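Local coordinates for chitin oligosaccharide binding protein NagB2 (Paenibacillus sp. FPU-7, PDB 7EHU), which binds chitin oligosaccharides, N,N'-diacetylchitobiose and N,N',N''-triacetylchitotriose, probably as the extracellular solute-binding component of a bacterial sugar-uptake system, at residues A87-G99 with S315-E328. Numbering follows the deposited sequence.
Sequences AGKPPQIFNLFGG and SNGYGFSSHLNDAE. With NAG (2-acetamido-2-deoxy-beta-D-glucopyranose), chain B; NAG (2-acetamido-2-deoxy-beta-D-glucopyranose), chain C.
Strand 93-97 and the end of strand 309-320 pair antiparallel in a sheet of this periplasmic-binding-protein fold, and F97, S315 and N316, at the sugar end of the pair, belong to the glycan pocket. F94 and G319 exchange two backbone bonds, and so do L96 and G317. The ring of F94 lies over the peptide of G319, whose O sits 3.6 Å above the ring plane; L96 CD2 comes 3.9 Å from G319 CA, so the F94 ring and L96 close over a residue without a side chain.

Near the sugar, N95 and N316 show how a strand pair can hold a ligand-binding amide. Each has CG anti to its own backbone N (chi1 -178° and -173°), and the two amides meet with their planes 58° apart. N316 ND2 donates to N95 OD1 at 2.9 Å, nearly straight, and N95 ND2 returns a bond to N316 OD1 at 3.0 Å. N316 OD1 also accepts from N2 of the chain B NAG at 2.9 Å, making N95 a second-shell residue. A leucine in place of N95 has neither amide group, and would probably leave the N316 amide without its two partners here and freer to turn away from the sugar. N316 ND2 also lies 3.2 Å above the F97 ring plane, toward its rim; R77 makes a cation-pi contact with the same ring. S315 OG meets O6 of the chain C NAG.

At the far end, I93 packs beside F320, against helix 326-339. Q92 NE2 donates to E328 OE2 at 3.0 Å, while Q92 OE1 accepts from T33 N; E328 also closes a capping box with N325.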
loop_
_atom_site.group_PDB
_atom_site.type_symbol
_atom_site.label_atom_id
_atom_site.label_comp_id
_atom_site.label_asym_id
_atom_site.label_seq_id
_atom_site.Cartn_x
_atom_site.Cartn_y
_atom_site.Cartn_z
ATOM N N ALA A 87 16.750 18.157 3.465
ATOM C CA ALA A 87 17.009 19.572 3.672
ATOM C C ALA A 87 16.458 20.086 4.993
ATOM O O ALA A 87 16.610 21.279 5.299
ATOM C CB ALA A 87 16.393 20.383 2.531
ATOM N N GLY A 88 15.793 19.236 5.778
ATOM C CA GLY A 88 15.196 19.686 7.021
ATOM C C GLY A 88 14.030 20.627 6.849
ATOM O O GLY A 88 13.708 21.378 7.775
ATOM N N LYS A 89 13.350 20.563 5.705
ATOM C CA LYS A 89 12.268 21.486 5.358
ATOM C C LYS A 89 11.068 20.725 4.798
ATOM O O LYS A 89 10.606 21.000 3.696
ATOM C CB LYS A 89 12.774 22.526 4.350
ATOM C CG LYS A 89 13.782 23.519 4.934
ATOM C CD LYS A 89 14.180 24.580 3.927
ATOM C CE LYS A 89 14.913 25.742 4.593
ATOM N NZ LYS A 89 15.387 26.747 3.648
ATOM N N PRO A 90 10.513 19.768 5.533
ATOM C CA PRO A 90 9.290 19.116 5.035
ATOM C C PRO A 90 8.127 20.090 5.024
ATOM O O PRO A 90 8.152 21.120 5.711
ATOM C CB PRO A 90 9.034 18.002 6.062
ATOM C CG PRO A 90 9.650 18.523 7.339
ATOM C CD PRO A 90 10.886 19.284 6.880
ATOM N N PRO A 91 7.066 19.774 4.293
ATOM C CA PRO A 91 5.800 20.496 4.469
ATOM C C PRO A 91 5.320 20.366 5.909
ATOM O O PRO A 91 5.760 19.504 6.669
ATOM C CB PRO A 91 4.851 19.748 3.525
ATOM C CG PRO A 91 5.715 19.004 2.588
ATOM C CD PRO A 91 6.916 18.618 3.389
ATOM N N GLN A 92 4.354 21.203 6.275
ATOM C CA GLN A 92 3.811 21.140 7.624
ATOM C C GLN A 92 3.028 19.851 7.863
ATOM O O GLN A 92 3.063 19.303 8.972
ATOM C CB GLN A 92 2.924 22.357 7.890
ATOM C CG GLN A 92 3.674 23.663 8.126
ATOM C CD GLN A 92 3.940 24.449 6.868
ATOM O OE1 GLN A 92 3.791 23.971 5.740
ATOM N NE2 GLN A 92 4.214 25.721 7.051
ATOM N N ILE A 93 2.303 19.378 6.837
ATOM C CA ILE A 93 1.478 18.173 6.869
ATOM C C ILE A 93 1.791 17.394 5.603
ATOM O O ILE A 93 1.872 17.987 4.524
ATOM C CB ILE A 93 -0.033 18.512 6.878
ATOM C CG1 ILE A 93 -0.406 19.398 8.067
ATOM C CG2 ILE A 93 -0.851 17.220 6.883
ATOM C CD1 ILE A 93 -1.764 20.081 7.907
ATOM N N PHE A 94 1.977 16.074 5.717
ATOM C CA PHE A 94 2.369 15.314 4.530
ATOM C C PHE A 94 1.977 13.850 4.641
ATOM O O PHE A 94 2.091 13.241 5.707
ATOM C CB PHE A 94 3.896 15.393 4.269
ATOM C CG PHE A 94 4.710 15.304 5.531
ATOM C CD1 PHE A 94 5.096 14.084 6.058
ATOM C CD2 PHE A 94 5.052 16.453 6.232
ATOM C CE1 PHE A 94 5.767 14.019 7.263
ATOM C CE2 PHE A 94 5.745 16.392 7.417
ATOM C CZ PHE A 94 6.120 15.179 7.924
ATOM N N ASN A 95 1.601 13.271 3.507
ATOM C CA ASN A 95 1.408 11.834 3.437
ATOM C C ASN A 95 2.744 11.143 3.727
ATOM O O ASN A 95 3.779 11.476 3.136
ATOM C CB ASN A 95 0.888 11.451 2.056
ATOM C CG ASN A 95 0.620 9.968 1.940
ATOM O OD1 ASN A 95 1.488 9.187 1.566
ATOM N ND2 ASN A 95 -0.598 9.568 2.237
ATOM N N LEU A 96 2.714 10.185 4.647
ATOM C CA LEU A 96 3.883 9.560 5.239
ATOM C C LEU A 96 3.642 8.065 5.381
ATOM O O LEU A 96 2.533 7.633 5.717
ATOM C CB LEU A 96 4.094 10.138 6.642
ATOM C CG LEU A 96 5.196 9.536 7.505
ATOM C CD1 LEU A 96 6.576 9.820 6.935
ATOM C CD2 LEU A 96 5.105 10.082 8.942
ATOM N N PHE A 97 4.692 7.260 5.182
ATOM C CA PHE A 97 4.637 5.828 5.437
ATOM C C PHE A 97 5.287 5.483 6.772
ATOM O O PHE A 97 6.350 6.009 7.115
ATOM C CB PHE A 97 5.312 5.032 4.314
ATOM C CG PHE A 97 4.408 4.884 3.125
ATOM C CD1 PHE A 97 4.311 5.903 2.181
ATOM C CD2 PHE A 97 3.576 3.770 2.976
ATOM C CE1 PHE A 97 3.427 5.816 1.122
ATOM C CE2 PHE A 97 2.688 3.672 1.926
ATOM C CZ PHE A 97 2.604 4.692 0.993
ATOM N N GLY A 98 4.681 4.521 7.466
ATOM C CA GLY A 98 5.238 3.958 8.670
ATOM C C GLY A 98 6.462 3.117 8.366
ATOM O O GLY A 98 6.847 2.882 7.214
ATOM N N GLY A 99 7.077 2.630 9.434
ATOM C CA GLY A 99 8.260 1.812 9.301
ATOM C C GLY A 99 9.476 2.637 8.957
ATOM O O GLY A 99 9.659 3.729 9.506
ATOM N N SER A 315 -0.347 1.495 7.465
ATOM C CA SER A 315 0.964 1.940 7.032
ATOM C C SER A 315 1.026 3.361 6.503
ATOM O O SER A 315 2.130 3.882 6.359
ATOM C CB SER A 315 1.437 1.042 5.881
ATOM O OG SER A 315 0.486 1.127 4.821
ATOM N N ASN A 316 -0.089 3.971 6.112
ATOM C CA ASN A 316 -0.037 5.219 5.364
ATOM C C ASN A 316 -1.037 6.212 5.919
ATOM O O ASN A 316 -2.200 5.873 6.168
ATOM C CB ASN A 316 -0.298 4.952 3.877
ATOM C CG ASN A 316 -0.093 6.186 3.002
ATOM O OD1 ASN A 316 -0.996 6.604 2.272
ATOM N ND2 ASN A 316 1.095 6.792 3.086
ATOM N N GLY A 317 -0.578 7.431 6.131
ATOM C CA GLY A 317 -1.436 8.489 6.619
ATOM C C GLY A 317 -0.683 9.788 6.665
ATOM O O GLY A 317 0.219 9.974 5.856
ATOM N N TYR A 318 -1.020 10.686 7.584
ATOM C CA TYR A 318 -0.363 11.990 7.669
ATOM C C TYR A 318 0.630 12.015 8.830
ATOM O O TYR A 318 0.358 11.526 9.936
ATOM C CB TYR A 318 -1.406 13.108 7.814
ATOM C CG TYR A 318 -2.151 13.296 6.520
ATOM C CD1 TYR A 318 -1.510 13.820 5.406
ATOM C CD2 TYR A 318 -3.481 12.895 6.370
ATOM C CE1 TYR A 318 -2.171 13.948 4.191
ATOM C CE2 TYR A 318 -4.145 13.027 5.168
ATOM C CZ TYR A 318 -3.489 13.546 4.089
ATOM O OH TYR A 318 -4.091 13.649 2.858
ATOM N N GLY A 319 1.788 12.610 8.532
ATOM C CA GLY A 319 2.721 13.072 9.531
ATOM C C GLY A 319 2.853 14.587 9.458
ATOM O O GLY A 319 2.327 15.243 8.543
ATOM N N PHE A 320 3.581 15.134 10.431
ATOM C CA PHE A 320 3.594 16.566 10.687
ATOM C C PHE A 320 5.011 17.026 10.960
ATOM O O PHE A 320 5.780 16.331 11.624
ATOM C CB PHE A 320 2.649 16.894 11.859
ATOM C CG PHE A 320 1.279 16.322 11.628
ATOM C CD1 PHE A 320 0.351 17.021 10.876
ATOM C CD2 PHE A 320 0.968 15.041 12.053
ATOM C CE1 PHE A 320 -0.875 16.472 10.576
ATOM C CE2 PHE A 320 -0.263 14.480 11.757
ATOM C CZ PHE A 320 -1.195 15.203 11.031
ATOM N N SER A 321 5.372 18.191 10.435
ATOM C CA SER A 321 6.709 18.707 10.691
ATOM C C SER A 321 6.887 19.003 12.177
ATOM O O SER A 321 5.976 19.498 12.840
ATOM C CB SER A 321 6.935 19.971 9.870
ATOM O OG SER A 321 8.202 20.495 10.204
ATOM N N SER A 322 8.086 18.720 12.694
ATOM C CA SER A 322 8.417 19.139 14.050
ATOM C C SER A 322 8.696 20.637 14.141
ATOM O O SER A 322 8.759 21.181 15.250
ATOM C CB SER A 322 9.657 18.390 14.509
ATOM O OG SER A 322 10.718 18.689 13.623
ATOM N N HIS A 323 8.830 21.310 13.003
ATOM C CA HIS A 323 9.267 22.697 12.935
ATOM C C HIS A 323 8.073 23.623 12.722
ATOM O O HIS A 323 7.900 24.245 11.680
ATOM C CB HIS A 323 10.288 22.829 11.821
ATOM C CG HIS A 323 11.275 21.707 11.805
ATOM N ND1 HIS A 323 12.140 21.455 12.856
ATOM C CD2 HIS A 323 11.526 20.757 10.871
ATOM C CE1 HIS A 323 12.887 20.406 12.555
ATOM N NE2 HIS A 323 12.552 19.979 11.353
ATOM N N LEU A 324 7.262 23.732 13.758
ATOM C CA LEU A 324 6.013 24.477 13.728
ATOM C C LEU A 324 6.038 25.522 14.828
ATOM O O LEU A 324 6.369 25.202 15.974
ATOM C CB LEU A 324 4.815 23.551 13.987
ATOM C CG LEU A 324 4.585 22.415 12.996
ATOM C CD1 LEU A 324 3.533 21.481 13.560
ATOM C CD2 LEU A 324 4.172 22.918 11.627
ATOM N N ASN A 325 5.675 26.751 14.495
ATOM C CA ASN A 325 5.464 27.763 15.519
ATOM C C ASN A 325 4.101 27.530 16.187
ATOM O O ASN A 325 3.346 26.615 15.834
ATOM C CB ASN A 325 5.651 29.173 14.957
ATOM C CG ASN A 325 4.674 29.517 13.866
ATOM O OD1 ASN A 325 3.481 29.187 13.960
ATOM N ND2 ASN A 325 5.147 30.255 12.857
ATOM N N ASP A 326 3.773 28.350 17.180
ATOM C CA ASP A 326 2.566 28.097 17.957
ATOM C C ASP A 326 1.311 28.199 17.095
ATOM O O ASP A 326 0.384 27.395 17.242
ATOM C CB ASP A 326 2.493 29.049 19.154
ATOM C CG ASP A 326 3.506 28.705 20.237
ATOM O OD1 ASP A 326 3.955 27.533 20.297
ATOM O OD2 ASP A 326 3.842 29.597 21.045
ATOM N N ALA A 327 1.266 29.171 16.187
ATOM C CA ALA A 327 0.092 29.332 15.333
ATOM C C ALA A 327 -0.054 28.149 14.385
ATOM O O ALA A 327 -1.168 27.652 14.154
ATOM C CB ALA A 327 0.193 30.643 14.553
ATOM N N GLU A 328 1.065 27.700 13.816
ATOM C CA GLU A 328 1.047 26.533 12.944
ATOM C C GLU A 328 0.585 25.295 13.693
ATOM O O GLU A 328 -0.212 24.508 13.172
ATOM C CB GLU A 328 2.441 26.319 12.353
ATOM C CG GLU A 328 2.882 27.355 11.303
ATOM C CD GLU A 328 4.326 27.156 10.872
ATOM O OE1 GLU A 328 5.152 26.937 11.772
ATOM O OE2 GLU A 328 4.635 27.191 9.653
HETATM C C1 NAG B . -2.982 4.823 -1.216
HETATM C C2 NAG B . -2.611 4.034 0.027
HETATM C C3 NAG B . -1.123 3.695 0.035
HETATM C C4 NAG B . -0.672 3.106 -1.294
HETATM C C5 NAG B . -1.128 4.028 -2.418
HETATM C C6 NAG B . -0.800 3.531 -3.803
HETATM C C7 NAG B . -4.020 4.585 1.993
HETATM C C8 NAG B . -4.180 5.513 3.153
HETATM N N2 NAG B . -2.944 4.796 1.222
HETATM O O3 NAG B . -0.899 2.793 1.107
HETATM O O4 NAG B . 0.752 3.056 -1.330
HETATM O O5 NAG B . -2.554 4.154 -2.355
HETATM O O6 NAG B . -1.172 4.491 -4.787
HETATM O O7 NAG B . -4.818 3.676 1.779
HETATM C C1 NAG C . 1.359 1.796 -1.295
HETATM C C2 NAG C . 2.838 1.995 -1.518
HETATM C C3 NAG C . 3.597 0.686 -1.304
HETATM C C4 NAG C . 3.266 0.101 0.065
HETATM C C5 NAG C . 1.755 -0.032 0.232
HETATM C C6 NAG C . 1.342 -0.509 1.608
HETATM C C7 NAG C . 3.628 3.766 -3.015
HETATM C C8 NAG C . 3.886 4.168 -4.442
HETATM N N2 NAG C . 3.123 2.544 -2.833
HETATM O O3 NAG C . 4.989 0.956 -1.423
HETATM O O4 NAG C . 3.830 -1.196 0.235
HETATM O O5 NAG C . 1.138 1.245 0.001
HETATM O O6 NAG C . 1.776 0.378 2.628
HETATM O O7 NAG C . 3.881 4.511 -2.068
HETATM O O HOH W 1 9.095 21.978 8.150
HETATM O O HOH W 2 -2.458 12.036 0.971
#